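Long-range contacts in lactococcal prophage ps3 protein 05 (Staphylococcus epidermidis ATCC 12228, PDB 3G8W), which probably transfers an acetyl group from acetyl-coenzyme A to an unidentified acceptor: residues B[52-60]-B[69-77]; B[96-107]-B[130-138]. All blocks are in the same frame, centred on the assembly; numbering follows the deposited sequence.

Interaction 1: residues B[52-60]-B[69-77]; sequences TDYWNIFGA and TCTLKQMNY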
loop_
_atom_site.group_PDB
_atom_site.type_symbol
_atom_site.label_atom_id
_atom_site.label_comp_id
_atom_site.label_asym_id
_atom_site.label_seq_id
_atom_site.Cartn_x
_atom_site.Cartn_y
_atom_site.Cartn_z
ATOM N N THR B 52 -9.665 -13.806 3.366
ATOM C CA THR B 52 -8.767 -12.649 3.416
ATOM C C THR B 52 -7.825 -12.820 4.599
ATOM O O THR B 52 -7.774 -12.011 5.521
ATOM C CB THR B 52 -9.523 -11.307 3.512
ATOM O OG1 THR B 52 -10.256 -11.225 4.751
ATOM C CG2 THR B 52 -10.457 -11.152 2.349
ATOM N N ASP B 53 -7.109 -13.931 4.541
ATOM C CA ASP B 53 -6.085 -14.381 5.476
ATOM C C ASP B 53 -5.178 -13.298 6.139
ATOM O O ASP B 53 -4.759 -13.442 7.295
ATOM C CB ASP B 53 -5.275 -15.440 4.699
ATOM C CG ASP B 53 -4.091 -15.969 5.455
ATOM O OD1 ASP B 53 -4.208 -16.237 6.667
ATOM O OD2 ASP B 53 -3.035 -16.135 4.808
ATOM N N TYR B 54 -4.896 -12.215 5.418
ATOM C CA TYR B 54 -3.948 -11.169 5.877
ATOM C C TYR B 54 -4.618 -9.815 6.174
ATOM O O TYR B 54 -3.948 -8.846 6.528
ATOM C CB TYR B 54 -2.946 -10.938 4.772
ATOM C CG TYR B 54 -3.711 -10.710 3.514
ATOM C CD1 TYR B 54 -4.031 -9.408 3.093
ATOM C CD2 TYR B 54 -4.209 -11.794 2.788
ATOM C CE1 TYR B 54 -4.795 -9.203 1.937
ATOM C CE2 TYR B 54 -4.957 -11.599 1.650
ATOM C CZ TYR B 54 -5.249 -10.311 1.222
ATOM O OH TYR B 54 -5.988 -10.134 0.073
ATOM N N TRP B 55 -5.935 -9.750 5.999
ATOM C CA TRP B 55 -6.692 -8.513 6.187
ATOM C C TRP B 55 -7.617 -8.657 7.406
ATOM O O TRP B 55 -8.751 -9.140 7.276
ATOM C CB TRP B 55 -7.505 -8.219 4.919
ATOM C CG TRP B 55 -7.690 -6.758 4.606
ATOM C CD1 TRP B 55 -7.515 -5.703 5.453
ATOM C CD2 TRP B 55 -8.119 -6.200 3.357
ATOM N NE1 TRP B 55 -7.791 -4.524 4.804
ATOM C CE2 TRP B 55 -8.166 -4.806 3.515
ATOM C CE3 TRP B 55 -8.461 -6.749 2.114
ATOM C CZ2 TRP B 55 -8.547 -3.950 2.477
ATOM C CZ3 TRP B 55 -8.840 -5.898 1.088
ATOM C CH2 TRP B 55 -8.886 -4.517 1.277
ATOM N N ASN B 56 -7.135 -8.250 8.581
ATOM C CA ASN B 56 -7.797 -8.623 9.833
ATOM C C ASN B 56 -8.269 -7.499 10.729
ATOM O O ASN B 56 -7.480 -6.673 11.180
ATOM C CB ASN B 56 -6.893 -9.541 10.644
ATOM C CG ASN B 56 -6.658 -10.880 9.971
ATOM O OD1 ASN B 56 -7.021 -11.092 8.810
ATOM N ND2 ASN B 56 -6.047 -11.798 10.708
ATOM N N ILE B 57 -9.560 -7.468 10.995
ATOM C CA ILE B 57 -10.113 -6.543 11.948
ATOM C C ILE B 57 -10.152 -7.209 13.326
ATOM O O ILE B 57 -10.734 -8.289 13.489
ATOM C CB ILE B 57 -11.542 -6.159 11.566
ATOM C CG1 ILE B 57 -11.572 -5.491 10.200
ATOM C CG2 ILE B 57 -12.152 -5.234 12.623
ATOM C CD1 ILE B 57 -12.950 -5.036 9.799
ATOM N N PHE B 58 -9.556 -6.561 14.326
ATOM C CA PHE B 58 -9.719 -7.030 15.700
ATOM C C PHE B 58 -10.698 -6.177 16.477
ATOM O O PHE B 58 -10.783 -4.967 16.244
ATOM C CB PHE B 58 -8.401 -7.021 16.431
ATOM C CG PHE B 58 -7.413 -7.997 15.907
ATOM C CD1 PHE B 58 -7.157 -9.170 16.600
ATOM C CD2 PHE B 58 -6.693 -7.722 14.747
ATOM C CE1 PHE B 58 -6.208 -10.058 16.129
ATOM C CE2 PHE B 58 -5.740 -8.614 14.263
ATOM C CZ PHE B 58 -5.489 -9.775 14.946
ATOM N N GLY B 59 -11.413 -6.805 17.413
ATOM C CA GLY B 59 -12.345 -6.095 18.295
ATOM C C GLY B 59 -12.117 -6.341 19.775
ATOM O O GLY B 59 -11.741 -7.440 20.171
ATOM N N ALA B 60 -12.320 -5.305 20.589
ATOM C CA ALA B 60 -12.370 -5.462 22.048
ATOM C C ALA B 60 -13.830 -5.511 22.520
ATOM O O ALA B 60 -14.666 -4.707 22.087
ATOM C CB ALA B 60 -11.625 -4.352 22.734
ATOM N N THR B 69 -11.947 -1.281 18.085
ATOM C CA THR B 69 -11.713 -1.975 16.807
ATOM C C THR B 69 -10.450 -1.475 16.136
ATOM O O THR B 69 -10.077 -0.306 16.286
ATOM C CB THR B 69 -12.898 -1.790 15.834
ATOM O OG1 THR B 69 -13.390 -3.074 15.435
ATOM C CG2 THR B 69 -12.507 -0.962 14.601
ATOM N N CYS B 70 -9.789 -2.349 15.387
ATOM C CA CYS B 70 -8.647 -1.927 14.599
ATOM C C CYS B 70 -8.311 -2.941 13.525
ATOM O O CYS B 70 -8.371 -4.136 13.783
ATOM C CB CYS B 70 -7.455 -1.732 15.509
ATOM S SG CYS B 70 -6.148 -0.881 14.686
ATOM N N THR B 71 -7.960 -2.479 12.327
ATOM C CA THR B 71 -7.580 -3.399 11.245
ATOM C C THR B 71 -6.083 -3.640 11.131
ATOM O O THR B 71 -5.292 -2.714 11.178
ATOM C CB THR B 71 -8.084 -2.930 9.870
ATOM O OG1 THR B 71 -9.498 -3.078 9.813
ATOM C CG2 THR B 71 -7.495 -3.771 8.765
ATOM N N LEU B 72 -5.708 -4.899 10.958
ATOM C CA LEU B 72 -4.351 -5.231 10.557
ATOM C C LEU B 72 -4.351 -5.708 9.116
ATOM O O LEU B 72 -4.989 -6.728 8.772
ATOM C CB LEU B 72 -3.739 -6.287 11.481
ATOM C CG LEU B 72 -2.215 -6.363 11.390
ATOM C CD1 LEU B 72 -1.582 -4.983 11.551
ATOM C CD2 LEU B 72 -1.659 -7.336 12.418
ATOM N N LYS B 73 -3.654 -4.958 8.273
ATOM C CA LYS B 73 -3.535 -5.309 6.861
ATOM C C LYS B 73 -2.082 -5.633 6.588
ATOM O O LYS B 73 -1.232 -4.756 6.551
ATOM C CB LYS B 73 -4.044 -4.169 5.961
ATOM C CG LYS B 73 -4.404 -4.580 4.538
ATOM C CD LYS B 73 -3.190 -4.660 3.580
ATOM C CE LYS B 73 -3.545 -5.525 2.320
ATOM N NZ LYS B 73 -2.383 -5.895 1.415
ATOM N N GLN B 74 -1.792 -6.912 6.460
ATOM C CA GLN B 74 -0.454 -7.359 6.137
ATOM C C GLN B 74 -0.283 -7.280 4.614
ATOM O O GLN B 74 -1.241 -7.443 3.872
ATOM C CB GLN B 74 -0.250 -8.768 6.664
ATOM C CG GLN B 74 1.164 -9.229 6.626
ATOM C CD GLN B 74 1.301 -10.686 6.982
ATOM O OE1 GLN B 74 0.323 -11.356 7.319
ATOM N NE2 GLN B 74 2.517 -11.191 6.910
HETATM N N MSE B 75 0.920 -6.998 4.139
HETATM C CA MSE B 75 1.084 -6.698 2.726
HETATM C C MSE B 75 1.329 -7.991 2.059
HETATM O O MSE B 75 2.469 -8.440 2.041
HETATM C CB MSE B 75 2.318 -5.838 2.473
HETATM C CG MSE B 75 2.667 -4.902 3.563
HETATM SE SE MSE B 75 2.278 -3.161 2.907
HETATM C CE MSE B 75 3.987 -2.632 2.107
ATOM N N ASN B 76 0.303 -8.638 1.519
ATOM C CA ASN B 76 0.648 -9.828 0.771
ATOM C C ASN B 76 0.970 -9.483 -0.698
ATOM O O ASN B 76 0.106 -9.406 -1.570
ATOM C CB ASN B 76 -0.219 -11.052 1.103
ATOM C CG ASN B 76 -1.263 -11.344 0.073
ATOM O OD1 ASN B 76 -2.247 -10.621 -0.056
ATOM N ND2 ASN B 76 -1.071 -12.425 -0.657
ATOM N N TYR B 77 2.256 -9.155 -0.863
ATOM C CA TYR B 77 2.913 -8.717 -2.097
ATOM C C TYR B 77 4.340 -9.247 -2.026
ATOM O O TYR B 77 4.891 -9.378 -0.938
ATOM C CB TYR B 77 2.968 -7.200 -2.174
ATOM C CG TYR B 77 1.635 -6.494 -2.163
ATOM C CD1 TYR B 77 0.802 -6.524 -3.280
ATOM C CD2 TYR B 77 1.225 -5.755 -1.046
ATOM C CE1 TYR B 77 -0.409 -5.867 -3.300
ATOM C CE2 TYR B 77 -0.004 -5.062 -1.039
ATOM C CZ TYR B 77 -0.819 -5.137 -2.184
ATOM O OH TYR B 77 -2.042 -4.492 -2.214
#
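W55 and K73 face each other as a non-hydrogen-bonded pair of the antiparallel hairpin made by strands 55-62 and 65-74. The lysine suits this partly exposed end because its long methylene chain can lie over the indole and reach the edge of the Y54 ring before its charge is reached. K73 CB lies 3.8 Å from W55 CD1. K73 CG is anti to the backbone N (chi1 -160°) and stands over the face of the W55 five-membered ring, 3.6 Å from its centroid, a CH-pi contact. A bend at chi2 (-82°) then turns the chain toward Y54, where K73 CE meets the ring at its edge, 3.9 Å from Y54 CE1. At the tip, K73 NZ donates to Q74 O at 3.1 Å. N76 OD1 lies over the centre of the Y54 ring, the amide plane tilted 38° to it.

Backbone bonds join N56 to L72 and F58 to C70 in both directions, and Q74 N adds a bond to Y54 O at 2.9 Å. On one face I57 CG1 meets T71 OG1, the threonine being beta-branched and small enough for a buried strand position. F58, C70 and L72 turn to the other, covered by helix 96-112, where F58 meets Y109 edge-to-face; W55 and I57 lean on helix 41-48, and strands 6-9 and 83-91 flank the hairpin.

Interaction 2: residues B[96-107]-B[130-138]; sequences EIVNRELINHII and KVFFSSIGF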
loop_
_atom_site.group_PDB
_atom_site.type_symbol
_atom_site.label_atom_id
_atom_site.label_comp_id
_atom_site.label_asym_id
_atom_site.label_seq_id
_atom_site.Cartn_x
_atom_site.Cartn_y
_atom_site.Cartn_z
ATOM N N GLU B 96 -9.332 5.065 26.220
ATOM C CA GLU B 96 -7.958 4.754 25.898
ATOM C C GLU B 96 -7.379 3.564 26.649
ATOM O O GLU B 96 -6.466 2.916 26.143
ATOM C CB GLU B 96 -7.089 5.952 26.173
ATOM C CG GLU B 96 -6.523 6.587 24.947
ATOM C CD GLU B 96 -5.468 7.620 25.303
ATOM O OE1 GLU B 96 -5.082 8.429 24.411
ATOM O OE2 GLU B 96 -5.035 7.611 26.494
ATOM N N ILE B 97 -7.859 3.295 27.862
ATOM C CA ILE B 97 -7.357 2.147 28.612
ATOM C C ILE B 97 -7.609 0.910 27.768
ATOM O O ILE B 97 -6.752 0.022 27.657
ATOM C CB ILE B 97 -8.034 2.004 29.983
ATOM C CG1 ILE B 97 -7.348 2.890 31.017
ATOM C CG2 ILE B 97 -7.955 0.593 30.488
ATOM C CD1 ILE B 97 -7.924 4.261 31.126
ATOM N N VAL B 98 -8.787 0.896 27.145
ATOM C CA VAL B 98 -9.261 -0.213 26.335
ATOM C C VAL B 98 -8.525 -0.299 25.001
ATOM O O VAL B 98 -8.115 -1.381 24.601
ATOM C CB VAL B 98 -10.788 -0.094 26.099
ATOM C CG1 VAL B 98 -11.283 -1.167 25.163
ATOM C CG2 VAL B 98 -11.527 -0.168 27.426
ATOM N N ASN B 99 -8.371 0.828 24.308
ATOM C CA ASN B 99 -7.682 0.837 23.019
ATOM C C ASN B 99 -6.228 0.379 23.184
ATOM O O ASN B 99 -5.740 -0.444 22.422
ATOM C CB ASN B 99 -7.744 2.227 22.373
ATOM C CG ASN B 99 -7.540 2.188 20.857
ATOM O OD1 ASN B 99 -8.210 1.452 20.135
ATOM N ND2 ASN B 99 -6.625 3.001 20.369
ATOM N N ARG B 100 -5.545 0.910 24.202
ATOM C CA ARG B 100 -4.174 0.519 24.518
ATOM C C ARG B 100 -4.102 -0.987 24.672
ATOM O O ARG B 100 -3.168 -1.612 24.198
ATOM C CB ARG B 100 -3.675 1.224 25.765
ATOM C CG ARG B 100 -2.301 0.844 26.170
ATOM C CD ARG B 100 -1.796 1.676 27.343
ATOM N NE ARG B 100 -1.984 3.123 27.167
ATOM C CZ ARG B 100 -1.164 3.934 26.493
ATOM N NH1 ARG B 100 -0.075 3.469 25.911
ATOM N NH2 ARG B 100 -1.435 5.222 26.394
ATOM N N GLU B 101 -5.099 -1.585 25.300
ATOM C CA GLU B 101 -5.100 -3.028 25.452
ATOM C C GLU B 101 -5.293 -3.716 24.093
ATOM O O GLU B 101 -4.670 -4.742 23.802
ATOM C CB GLU B 101 -6.173 -3.441 26.443
ATOM C CG GLU B 101 -5.881 -4.708 27.186
ATOM C CD GLU B 101 -6.997 -5.042 28.170
ATOM O OE1 GLU B 101 -7.600 -6.147 28.044
ATOM O OE2 GLU B 101 -7.283 -4.188 29.062
ATOM N N LEU B 102 -6.155 -3.138 23.263
ATOM C CA LEU B 102 -6.373 -3.623 21.907
ATOM C C LEU B 102 -5.091 -3.567 21.030
ATOM O O LEU B 102 -4.741 -4.575 20.402
ATOM C CB LEU B 102 -7.488 -2.798 21.265
ATOM C CG LEU B 102 -8.445 -3.292 20.186
ATOM C CD1 LEU B 102 -8.390 -2.315 19.061
ATOM C CD2 LEU B 102 -8.144 -4.669 19.678
ATOM N N ILE B 103 -4.401 -2.407 20.996
ATOM C CA ILE B 103 -3.198 -2.237 20.156
ATOM C C ILE B 103 -2.168 -3.277 20.560
ATOM O O ILE B 103 -1.602 -3.949 19.703
ATOM C CB ILE B 103 -2.619 -0.772 20.139
ATOM C CG1 ILE B 103 -3.581 0.192 19.438
ATOM C CG2 ILE B 103 -1.268 -0.689 19.429
ATOM C CD1 ILE B 103 -4.375 -0.420 18.298
ATOM N N ASN B 104 -1.985 -3.457 21.861
ATOM C CA ASN B 104 -1.112 -4.501 22.369
ATOM C C ASN B 104 -1.444 -5.904 21.892
ATOM O O ASN B 104 -0.538 -6.641 21.527
ATOM C CB ASN B 104 -1.039 -4.459 23.878
ATOM C CG ASN B 104 0.107 -3.585 24.388
ATOM O OD1 ASN B 104 0.545 -3.760 25.523
ATOM N ND2 ASN B 104 0.602 -2.656 23.567
ATOM N N HIS B 105 -2.724 -6.265 21.869
ATOM C CA HIS B 105 -3.138 -7.585 21.392
ATOM C C HIS B 105 -2.666 -7.693 19.953
ATOM O O HIS B 105 -2.058 -8.695 19.550
ATOM C CB HIS B 105 -4.666 -7.735 21.463
ATOM C CG HIS B 105 -5.173 -9.108 21.129
ATOM N ND1 HIS B 105 -5.188 -9.612 19.843
ATOM C CD2 HIS B 105 -5.721 -10.070 21.910
ATOM C CE1 HIS B 105 -5.695 -10.834 19.850
ATOM N NE2 HIS B 105 -6.033 -11.131 21.090
ATOM N N ILE B 106 -2.914 -6.631 19.186
ATOM C CA ILE B 106 -2.611 -6.643 17.766
ATOM C C ILE B 106 -1.114 -6.762 17.559
ATOM O O ILE B 106 -0.679 -7.418 16.629
ATOM C CB ILE B 106 -3.207 -5.437 17.016
ATOM C CG1 ILE B 106 -4.747 -5.479 17.069
ATOM C CG2 ILE B 106 -2.709 -5.414 15.585
ATOM C CD1 ILE B 106 -5.427 -4.365 16.264
ATOM N N ILE B 107 -0.328 -6.168 18.446
ATOM C CA ILE B 107 1.115 -6.325 18.350
ATOM C C ILE B 107 1.515 -7.777 18.594
ATOM O O ILE B 107 2.312 -8.342 17.833
ATOM C CB ILE B 107 1.880 -5.366 19.273
ATOM C CG1 ILE B 107 1.698 -3.926 18.781
ATOM C CG2 ILE B 107 3.351 -5.705 19.265
ATOM C CD1 ILE B 107 2.355 -2.883 19.655
ATOM N N LYS B 130 -1.502 10.858 17.480
ATOM C CA LYS B 130 -0.044 10.878 17.419
ATOM C C LYS B 130 0.536 10.574 18.785
ATOM O O LYS B 130 1.445 9.750 18.913
ATOM C CB LYS B 130 0.485 12.221 16.899
ATOM C CG LYS B 130 0.789 12.202 15.368
ATOM C CD LYS B 130 2.054 13.027 15.035
ATOM C CE LYS B 130 1.679 14.415 14.508
ATOM N NZ LYS B 130 1.175 14.305 13.085
ATOM N N VAL B 131 -0.017 11.249 19.795
ATOM C CA VAL B 131 0.319 11.033 21.190
ATOM C C VAL B 131 0.013 9.586 21.645
ATOM O O VAL B 131 0.858 8.912 22.251
ATOM C CB VAL B 131 -0.422 12.035 22.100
ATOM C CG1 VAL B 131 -0.104 11.752 23.548
ATOM C CG2 VAL B 131 -0.047 13.448 21.737
ATOM N N PHE B 132 -1.183 9.100 21.359
ATOM C CA PHE B 132 -1.472 7.735 21.699
ATOM C C PHE B 132 -0.456 6.738 21.102
ATOM O O PHE B 132 0.213 6.008 21.849
ATOM C CB PHE B 132 -2.889 7.380 21.301
ATOM C CG PHE B 132 -3.289 5.997 21.695
ATOM C CD1 PHE B 132 -3.502 5.681 23.031
ATOM C CD2 PHE B 132 -3.457 5.005 20.711
ATOM C CE1 PHE B 132 -3.872 4.397 23.392
ATOM C CE2 PHE B 132 -3.823 3.694 21.056
ATOM C CZ PHE B 132 -4.043 3.376 22.391
ATOM N N PHE B 133 -0.319 6.719 19.773
ATOM C CA PHE B 133 0.478 5.651 19.132
ATOM C C PHE B 133 1.922 5.827 19.439
ATOM O O PHE B 133 2.706 4.890 19.473
ATOM C CB PHE B 133 0.236 5.571 17.625
ATOM C CG PHE B 133 -1.100 4.991 17.297
ATOM C CD1 PHE B 133 -1.284 3.603 17.311
ATOM C CD2 PHE B 133 -2.193 5.828 17.033
ATOM C CE1 PHE B 133 -2.535 3.042 17.052
ATOM C CE2 PHE B 133 -3.441 5.293 16.753
ATOM C CZ PHE B 133 -3.626 3.890 16.762
ATOM N N SER B 134 2.254 7.063 19.699
ATOM C CA SER B 134 3.591 7.408 19.977
ATOM C C SER B 134 3.921 6.833 21.350
ATOM O O SER B 134 5.007 6.302 21.591
ATOM C CB SER B 134 3.651 8.899 19.950
ATOM O OG SER B 134 4.802 9.294 20.578
ATOM N N SER B 135 2.942 6.888 22.236
ATOM C CA SER B 135 3.131 6.433 23.595
ATOM C C SER B 135 3.233 4.919 23.602
ATOM O O SER B 135 3.728 4.324 24.556
ATOM C CB SER B 135 1.972 6.882 24.450
ATOM O OG SER B 135 0.998 5.878 24.516
ATOM N N ILE B 136 2.774 4.293 22.531
ATOM C CA ILE B 136 2.899 2.863 22.421
ATOM C C ILE B 136 4.310 2.432 21.955
ATOM O O ILE B 136 4.780 1.351 22.315
ATOM C CB ILE B 136 1.751 2.292 21.581
ATOM C CG1 ILE B 136 0.529 2.180 22.477
ATOM C CG2 ILE B 136 2.099 0.957 20.983
ATOM C CD1 ILE B 136 -0.738 2.216 21.710
ATOM N N GLY B 137 4.998 3.288 21.204
ATOM C CA GLY B 137 6.380 3.011 20.810
ATOM C C GLY B 137 6.647 3.238 19.332
ATOM O O GLY B 137 7.737 2.952 18.844
ATOM N N PHE B 138 5.641 3.766 18.634
ATOM C CA PHE B 138 5.764 4.123 17.250
ATOM C C PHE B 138 6.622 5.355 17.144
ATOM O O PHE B 138 6.701 6.151 18.072
ATOM C CB PHE B 138 4.395 4.393 16.667
ATOM C CG PHE B 138 3.593 3.155 16.367
ATOM C CD1 PHE B 138 3.357 2.777 15.056
ATOM C CD2 PHE B 138 3.026 2.402 17.385
ATOM C CE1 PHE B 138 2.560 1.639 14.760
ATOM C CE2 PHE B 138 2.220 1.253 17.108
ATOM C CZ PHE B 138 1.987 0.878 15.807
#
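E96 opens helix 96-112 against F132 of helix 127-136, in the alpha/beta layering of the GNAT fold. The short helix segments run at 48° with axes 11.2 Å apart, a wide spacing that large side chains must bridge. F132 does most of it, a knob in the hole formed by E96, N99, R100 and I103. The F132 ring swings away from its own amide nitrogen (chi1 -177°) and thereby reaches the first helix. E96 slides past in the opposite direction, its CG and carboxylate both lying along the CD1 side of the ring, with E96 OE1 3.5 Å from F132 CD1 and the carboxylate and ring planes 34° apart.

One turn on, the amide nitrogen of N99 comes obliquely to the CE2-CZ side of F132. This ND2 also bonds N89 OD1 of strand 83-91, which gives the buried amide a polar partner. R100 crosses F132 obliquely and, bending at chi3, brings its end to S135; R100 NH1 and NH2 both grip S135 OG, at 3.0 and 3.1 Å and in the guanidinium plane, while F132 CE1 lies over one face of that group.

I103, branched and buried, fills the middle. I103 CG1 touches F132 CE2 and F133 CE1, both at 3.9 Å, and its CG2 meets I136 CD1. At the following turn, I107 CD1 approaches I136 CG2. Just beyond I136, G137 ends the second helix in a Schellman motif, its positive phi suiting a residue without a side chain; F138 N and G137 N reach F133 O from opposite faces of its carbonyl plane. The serine gripped by R100 is also a donor, S135 OG lying 2.8 Å from F132 O.

Helix 96-112 ties the two contacts together: its residues L102 and I106 pack on C70 and F58 of interaction 1, while I103 and other residues turned toward helix 127-136 make interaction 2. Interaction 1 is buried toward I57, F58, C70 and L72 and partly exposed at the Y54, W55, K73 and Q74 end. There main-chain hydrogen bonds set the spacing of two sequence-adjacent strands, and beyond that end N76 O bonds R43 of the second subunit. In interaction 2, mainly side chains join two successive helices with strand 117-123 between them, with a phenylalanine knob inside and an arginine-serine grip outside; no other chain of the assembly touches it.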